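Local coordinates for terminal oxygenase component of carbazole 1,9a-dioxygenase (Nocardioides aromaticivorans, PDB 3GCF), which serves as the Rieske non-haem iron oxygenase component of carbazole 1,9a-dioxygenase, probably using electrons from a ferredoxin to dihydroxylate carbazole with molecular oxygen, at residues V19-Y24 against K368-A373; V173-R178 against T296-F301. One frame throughout, in Å; residues are numbered along the deposited sequence.

Interaction 1. Residues V19-Y24 against K368-A373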
loop_
_atom_site.group_PDB
_atom_site.type_symbol
_atom_site.label_atom_id
_atom_site.label_comp_id
_atom_site.label_asym_id
_atom_site.label_seq_id
_atom_site.Cartn_x
_atom_site.Cartn_y
_atom_site.Cartn_z
ATOM N N VAL A 19 -13.104 -30.413 3.840
ATOM C CA VAL A 19 -13.729 -31.670 3.452
ATOM C C VAL A 19 -15.256 -31.584 3.428
ATOM O O VAL A 19 -15.911 -32.301 2.671
ATOM C CB VAL A 19 -13.305 -32.814 4.412
ATOM C CG1 VAL A 19 -13.875 -34.142 3.936
ATOM C CG2 VAL A 19 -11.785 -32.884 4.500
ATOM N N LYS A 20 -15.821 -30.701 4.246
ATOM C CA LYS A 20 -17.273 -30.559 4.323
ATOM C C LYS A 20 -17.858 -29.616 3.268
ATOM O O LYS A 20 -18.939 -29.866 2.734
ATOM C CB LYS A 20 -17.667 -30.079 5.723
ATOM C CG LYS A 20 -18.907 -30.757 6.298
ATOM C CD LYS A 20 -20.117 -30.600 5.387
ATOM C CE LYS A 20 -21.376 -31.161 6.038
ATOM N NZ LYS A 20 -21.740 -30.418 7.281
ATOM N N TRP A 21 -17.146 -28.534 2.971
ATOM C CA TRP A 21 -17.606 -27.565 1.975
ATOM C C TRP A 21 -16.414 -27.010 1.195
ATOM O O TRP A 21 -16.192 -25.804 1.144
ATOM C CB TRP A 21 -18.391 -26.438 2.665
ATOM C CG TRP A 21 -17.761 -25.945 3.938
ATOM C CD1 TRP A 21 -16.680 -25.123 4.053
ATOM C CD2 TRP A 21 -18.148 -26.284 5.277
ATOM N NE1 TRP A 21 -16.366 -24.928 5.380
ATOM C CE2 TRP A 21 -17.250 -25.630 6.153
ATOM C CE3 TRP A 21 -19.165 -27.077 5.821
ATOM C CZ2 TRP A 21 -17.337 -25.747 7.546
ATOM C CZ3 TRP A 21 -19.251 -27.193 7.208
ATOM C CH2 TRP A 21 -18.341 -26.530 8.053
ATOM N N PRO A 22 -15.647 -27.902 0.551
ATOM C CA PRO A 22 -14.459 -27.556 -0.239
ATOM C C PRO A 22 -14.646 -26.528 -1.350
ATOM O O PRO A 22 -13.844 -25.608 -1.484
ATOM C CB PRO A 22 -14.000 -28.909 -0.778
ATOM C CG PRO A 22 -15.287 -29.659 -0.923
ATOM C CD PRO A 22 -15.992 -29.324 0.370
ATOM N N ARG A 23 -15.695 -26.682 -2.151
ATOM C CA ARG A 23 -15.923 -25.748 -3.244
ATOM C C ARG A 23 -16.325 -24.357 -2.764
ATOM O O ARG A 23 -16.152 -23.371 -3.483
ATOM C CB ARG A 23 -16.966 -26.305 -4.210
ATOM C CG ARG A 23 -16.484 -27.532 -4.984
ATOM C CD ARG A 23 -17.008 -27.484 -6.405
ATOM N NE ARG A 23 -18.439 -27.257 -6.378
ATOM C CZ ARG A 23 -19.124 -26.587 -7.294
ATOM N NH1 ARG A 23 -18.519 -26.057 -8.346
ATOM N NH2 ARG A 23 -20.429 -26.442 -7.136
ATOM N N TYR A 24 -16.857 -24.282 -1.548
ATOM C CA TYR A 24 -17.246 -23.005 -0.972
ATOM C C TYR A 24 -15.968 -22.284 -0.558
ATOM O O TYR A 24 -15.839 -21.072 -0.723
ATOM C CB TYR A 24 -18.132 -23.221 0.254
ATOM C CG TYR A 24 -18.561 -21.941 0.930
ATOM C CD1 TYR A 24 -19.507 -21.104 0.346
ATOM C CD2 TYR A 24 -18.034 -21.577 2.169
ATOM C CE1 TYR A 24 -19.925 -19.937 0.984
ATOM C CE2 TYR A 24 -18.440 -20.416 2.812
ATOM C CZ TYR A 24 -19.388 -19.603 2.222
ATOM O OH TYR A 24 -19.831 -18.480 2.886
ATOM N N LYS A 368 -25.079 -25.097 7.011
ATOM C CA LYS A 368 -25.950 -25.691 5.997
ATOM C C LYS A 368 -25.806 -24.924 4.693
ATOM O O LYS A 368 -25.834 -25.513 3.614
ATOM C CB LYS A 368 -27.414 -25.663 6.445
ATOM C CG LYS A 368 -27.728 -26.598 7.594
ATOM C CD LYS A 368 -29.193 -26.525 7.970
ATOM C CE LYS A 368 -29.460 -27.277 9.264
ATOM N NZ LYS A 368 -29.063 -28.698 9.139
ATOM N N TRP A 369 -25.659 -23.605 4.803
ATOM C CA TRP A 369 -25.492 -22.751 3.631
ATOM C C TRP A 369 -24.172 -23.048 2.920
ATOM O O TRP A 369 -24.127 -23.126 1.694
ATOM C CB TRP A 369 -25.564 -21.265 4.035
ATOM C CG TRP A 369 -24.649 -20.359 3.246
ATOM C CD1 TRP A 369 -23.472 -19.810 3.675
ATOM C CD2 TRP A 369 -24.799 -19.958 1.875
ATOM N NE1 TRP A 369 -22.878 -19.101 2.659
ATOM C CE2 TRP A 369 -23.669 -19.176 1.542
ATOM C CE3 TRP A 369 -25.774 -20.190 0.895
ATOM C CZ2 TRP A 369 -23.486 -18.622 0.266
ATOM C CZ3 TRP A 369 -25.590 -19.639 -0.378
ATOM C CH2 TRP A 369 -24.454 -18.867 -0.677
ATOM N N ARG A 370 -23.099 -23.215 3.683
ATOM C CA ARG A 370 -21.796 -23.504 3.090
ATOM C C ARG A 370 -21.839 -24.827 2.347
ATOM O O ARG A 370 -21.305 -24.951 1.247
ATOM C CB ARG A 370 -20.716 -23.580 4.167
ATOM C CG ARG A 370 -20.442 -22.273 4.875
ATOM C CD ARG A 370 -19.402 -22.477 5.958
ATOM N NE ARG A 370 -19.017 -21.223 6.596
ATOM C CZ ARG A 370 -18.249 -21.148 7.677
ATOM N NH1 ARG A 370 -17.792 -22.256 8.240
ATOM N NH2 ARG A 370 -17.932 -19.969 8.190
ATOM N N THR A 371 -22.478 -25.812 2.971
ATOM C CA THR A 371 -22.609 -27.149 2.410
ATOM C C THR A 371 -23.402 -27.124 1.112
ATOM O O THR A 371 -22.977 -27.685 0.103
ATOM C CB THR A 371 -23.313 -28.077 3.406
ATOM O OG1 THR A 371 -22.541 -28.144 4.606
ATOM C CG2 THR A 371 -23.469 -29.479 2.827
ATOM N N LEU A 372 -24.552 -26.467 1.144
ATOM C CA LEU A 372 -25.398 -26.370 -0.035
ATOM C C LEU A 372 -24.689 -25.622 -1.166
ATOM O O LEU A 372 -24.804 -25.995 -2.331
ATOM C CB LEU A 372 -26.700 -25.654 0.316
ATOM C CG LEU A 372 -27.674 -25.444 -0.845
ATOM C CD1 LEU A 372 -28.277 -26.785 -1.261
ATOM C CD2 LEU A 372 -28.764 -24.473 -0.422
ATOM N N ALA A 373 -23.957 -24.571 -0.816
ATOM C CA ALA A 373 -23.240 -23.771 -1.805
ATOM C C ALA A 373 -22.082 -24.557 -2.415
ATOM O O ALA A 373 -21.839 -24.491 -3.618
ATOM C CB ALA A 373 -22.727 -22.487 -1.165
HETATM O O HOH W 1 -24.436 -29.714 6.512
#
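Arg370 runs its aliphatic chain between Tyr24 and Trp21, giving each ring a CH-pi contact. Its CB sits over a face of the phenol, 4.2 Å from the centroid of the Tyr24 ring, while Arg370 CD lies 3.9 Å from the centroid of the Trp21 five-membered ring, 13° off its normal. The chain is extended from CG to NE, which carries the guanidinium past both rings to salt bridges with Glu182 and Glu357. Trp21, the N-cap residue of helix 22-26, has Lys20 CB on its other face.

Tyr24 is fixed at its far end too. Trp369 NE1 donates to Tyr24 OH at 3.1 Å, the oxygen lying 17° out of the indole plane, and Glu182 also bonds this hydroxyl; the two ring planes stand nearly perpendicular, at 86°. Ala373 CB closes in at 3.8 Å from Tyr24 CD1. A water accepts from Lys20 NZ and donates to Thr371 OG1, which is hydrogen-bonded to Val367 O of its own helix.

The whole contact is the packing of the short N-terminal helices 17-20 and 22-26 on the C-terminal helix 364-376, with Phe31 of strand 31-32 against Tyr24 and Ala373, and Arg78 of a second subunit against Arg370.

Interaction 2. Residues V173-R178 against T296-F301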
loop_
_atom_site.group_PDB
_atom_site.type_symbol
_atom_site.label_atom_id
_atom_site.label_comp_id
_atom_site.label_asym_id
_atom_site.label_seq_id
_atom_site.Cartn_x
_atom_site.Cartn_y
_atom_site.Cartn_z
ATOM N N VAL A 173 -17.574 -2.911 0.174
ATOM C CA VAL A 173 -17.187 -3.342 1.519
ATOM C C VAL A 173 -15.828 -4.031 1.408
ATOM O O VAL A 173 -15.604 -4.833 0.500
ATOM C CB VAL A 173 -18.205 -4.343 2.122
ATOM C CG1 VAL A 173 -17.738 -4.798 3.505
ATOM C CG2 VAL A 173 -19.578 -3.688 2.226
ATOM N N GLN A 174 -14.920 -3.712 2.327
ATOM C CA GLN A 174 -13.580 -4.280 2.285
ATOM C C GLN A 174 -13.435 -5.635 2.980
ATOM O O GLN A 174 -12.725 -5.755 3.976
ATOM C CB GLN A 174 -12.568 -3.296 2.883
ATOM C CG GLN A 174 -12.605 -1.877 2.298
ATOM C CD GLN A 174 -12.311 -1.832 0.799
ATOM O OE1 GLN A 174 -11.366 -2.454 0.323
ATOM N NE2 GLN A 174 -13.117 -1.078 0.057
ATOM N N SER A 175 -14.110 -6.653 2.461
ATOM C CA SER A 175 -13.998 -7.997 3.010
ATOM C C SER A 175 -14.400 -8.953 1.913
ATOM O O SER A 175 -15.072 -8.562 0.955
ATOM C CB SER A 175 -14.928 -8.201 4.222
ATOM O OG SER A 175 -16.185 -8.758 3.848
ATOM N N ASN A 176 -13.983 -10.205 2.049
ATOM C CA ASN A 176 -14.350 -11.223 1.080
ATOM C C ASN A 176 -15.877 -11.265 1.105
ATOM O O ASN A 176 -16.487 -10.976 2.137
ATOM C CB ASN A 176 -13.787 -12.578 1.505
ATOM C CG ASN A 176 -14.138 -13.679 0.532
ATOM O OD1 ASN A 176 -14.997 -14.516 0.813
ATOM N ND2 ASN A 176 -13.465 -13.695 -0.615
ATOM N N TRP A 177 -16.488 -11.631 -0.017
ATOM C CA TRP A 177 -17.941 -11.684 -0.117
ATOM C C TRP A 177 -18.590 -12.680 0.837
ATOM O O TRP A 177 -19.696 -12.446 1.325
ATOM C CB TRP A 177 -18.366 -12.026 -1.549
ATOM C CG TRP A 177 -18.034 -13.433 -1.956
ATOM C CD1 TRP A 177 -16.811 -13.916 -2.317
ATOM C CD2 TRP A 177 -18.939 -14.545 -2.019
ATOM N NE1 TRP A 177 -16.895 -15.256 -2.605
ATOM C CE2 TRP A 177 -18.190 -15.670 -2.428
ATOM C CE3 TRP A 177 -20.310 -14.699 -1.771
ATOM C CZ2 TRP A 177 -18.767 -16.939 -2.593
ATOM C CZ3 TRP A 177 -20.885 -15.961 -1.935
ATOM C CH2 TRP A 177 -20.112 -17.062 -2.343
ATOM N N ARG A 178 -17.916 -13.797 1.098
ATOM C CA ARG A 178 -18.482 -14.803 1.986
ATOM C C ARG A 178 -18.684 -14.265 3.400
ATOM O O ARG A 178 -19.604 -14.684 4.100
ATOM C CB ARG A 178 -17.599 -16.057 1.985
ATOM C CG ARG A 178 -17.590 -16.760 0.625
ATOM C CD ARG A 178 -16.468 -17.776 0.491
ATOM N NE ARG A 178 -15.165 -17.156 0.695
ATOM C CZ ARG A 178 -14.001 -17.778 0.545
ATOM N NH1 ARG A 178 -13.965 -19.056 0.180
ATOM N NH2 ARG A 178 -12.869 -17.125 0.779
ATOM N N THR A 296 -10.752 -9.789 -1.810
ATOM C CA THR A 296 -10.911 -9.163 -0.498
ATOM C C THR A 296 -11.974 -8.069 -0.431
ATOM O O THR A 296 -12.054 -7.341 0.562
ATOM C CB THR A 296 -9.575 -8.539 -0.033
ATOM O OG1 THR A 296 -9.275 -7.398 -0.848
ATOM C CG2 THR A 296 -8.435 -9.546 -0.165
ATOM N N GLN A 297 -12.797 -7.954 -1.470
ATOM C CA GLN A 297 -13.817 -6.913 -1.502
ATOM C C GLN A 297 -15.115 -7.384 -2.139
ATOM O O GLN A 297 -15.116 -8.310 -2.948
ATOM C CB GLN A 297 -13.290 -5.704 -2.287
ATOM C CG GLN A 297 -11.941 -5.180 -1.809
ATOM C CD GLN A 297 -11.298 -4.208 -2.798
ATOM O OE1 GLN A 297 -10.994 -4.571 -3.933
ATOM N NE2 GLN A 297 -11.090 -2.971 -2.364
ATOM N N HIS A 298 -16.228 -6.760 -1.759
ATOM C CA HIS A 298 -17.505 -7.109 -2.363
ATOM C C HIS A 298 -18.425 -5.910 -2.427
ATOM O O HIS A 298 -18.218 -4.916 -1.729
ATOM C CB HIS A 298 -18.199 -8.281 -1.636
ATOM C CG HIS A 298 -18.690 -7.962 -0.258
ATOM N ND1 HIS A 298 -17.889 -8.054 0.860
ATOM C CD2 HIS A 298 -19.922 -7.622 0.192
ATOM C CE1 HIS A 298 -18.605 -7.791 1.940
ATOM N NE2 HIS A 298 -19.843 -7.527 1.562
ATOM N N GLU A 299 -19.429 -6.001 -3.293
ATOM C CA GLU A 299 -20.393 -4.926 -3.446
ATOM C C GLU A 299 -21.643 -5.357 -2.697
ATOM O O GLU A 299 -22.269 -6.370 -3.027
ATOM C CB GLU A 299 -20.721 -4.690 -4.920
ATOM C CG GLU A 299 -21.567 -3.445 -5.160
ATOM C CD GLU A 299 -20.782 -2.147 -4.990
ATOM O OE1 GLU A 299 -19.586 -2.202 -4.634
ATOM O OE2 GLU A 299 -21.366 -1.065 -5.218
ATOM N N TYR A 300 -21.989 -4.579 -1.682
ATOM C CA TYR A 300 -23.137 -4.855 -0.835
ATOM C C TYR A 300 -24.376 -4.127 -1.351
ATOM O O TYR A 300 -24.420 -2.901 -1.360
ATOM C CB TYR A 300 -22.777 -4.416 0.590
ATOM C CG TYR A 300 -23.871 -4.452 1.637
ATOM C CD1 TYR A 300 -24.794 -5.499 1.700
ATOM C CD2 TYR A 300 -23.936 -3.457 2.618
ATOM C CE1 TYR A 300 -25.754 -5.551 2.720
ATOM C CE2 TYR A 300 -24.881 -3.498 3.636
ATOM C CZ TYR A 300 -25.787 -4.544 3.685
ATOM O OH TYR A 300 -26.716 -4.567 4.703
ATOM N N PHE A 301 -25.367 -4.892 -1.809
ATOM C CA PHE A 301 -26.622 -4.324 -2.304
ATOM C C PHE A 301 -27.689 -4.516 -1.231
ATOM O O PHE A 301 -27.790 -5.586 -0.634
ATOM C CB PHE A 301 -27.126 -5.044 -3.569
ATOM C CG PHE A 301 -26.333 -4.759 -4.821
ATOM C CD1 PHE A 301 -25.054 -5.282 -4.994
ATOM C CD2 PHE A 301 -26.896 -4.013 -5.856
ATOM C CE1 PHE A 301 -24.345 -5.070 -6.183
ATOM C CE2 PHE A 301 -26.198 -3.789 -7.056
ATOM C CZ PHE A 301 -24.917 -4.323 -7.219
HETATM O O HOH W 2 -15.059 -11.032 -2.399
#
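Val173 and His298 form an antiparallel hydrogen-bonded pair where strand 164-173, outermost in the sheet within this chain, pairs with its neighbour 298-307 in the large antiparallel sheet of the catalytic domain, a Bet v 1-like fold. Val173 N donates to His298 O at 2.8 Å, and His298 N returns a bond to Val173 O at 3.0 Å. Their side chains lie side by side on the same face of the sheet, with Val173 CB over the imidazole, 3.8 Å from the His298 ring centroid, and Val173 CG2 reaching on to Tyr300 CB.

Beyond this pair the chain turns at Gln174, the centre of an inverse gamma turn, and swings Ser175 round to the imidazole edge. There His298 ND1 donates to Ser175 O at 2.9 Å; the bond is almost straight, at 174°, and within 3° of the ring plane, although it meets the carbonyl from above its plane. With CG between the backbone N and the carbonyl carbon (chi1 69°), the ring is placed to reach back to this turn, while His298 CB packs on Trp177. A leucine here would probably leave Ser175 O without its side-chain donor and the turn less firmly tied to the strand.

At the exposed Gln174, Gln297 NE2 donates to a lone pair of Gln174 OE1. Farther along the sheet, the side chain of Tyr300 is about 6 Å from the bound iron(II) ion. The Tyr300 hydroxyl bonds Glu288. A water links Trp177 N to Gln297 O across the start of helix 177-184. Asn176 caps that helix: its OD1 accepts from Arg178 N at 3.0 Å and Arg178 NE at 2.6 Å, the two donors arriving from opposite faces of the amide.

In the fold
The centres of the two interactions lie about 19 Å apart, yet they touch through Tyr24 O and Arg178 NH1, a probable hydrogen bond. Along the chain, 19-24 comes first, then both segments of interaction 2, and finally 368-373, so interaction 1 pairs segments from near the two ends of the chain. Helix 177-184 bridges them: it starts in interaction 2 and supplies Glu182 to Tyr24 and Arg370 of interaction 1. Interaction 2 belongs to the sheet of the catalytic domain and lies nearer the chain centre and the iron; interaction 1 is helical packing at the periphery, away from the mononuclear iron, fastening the N-terminal helices to the last helix of that domain.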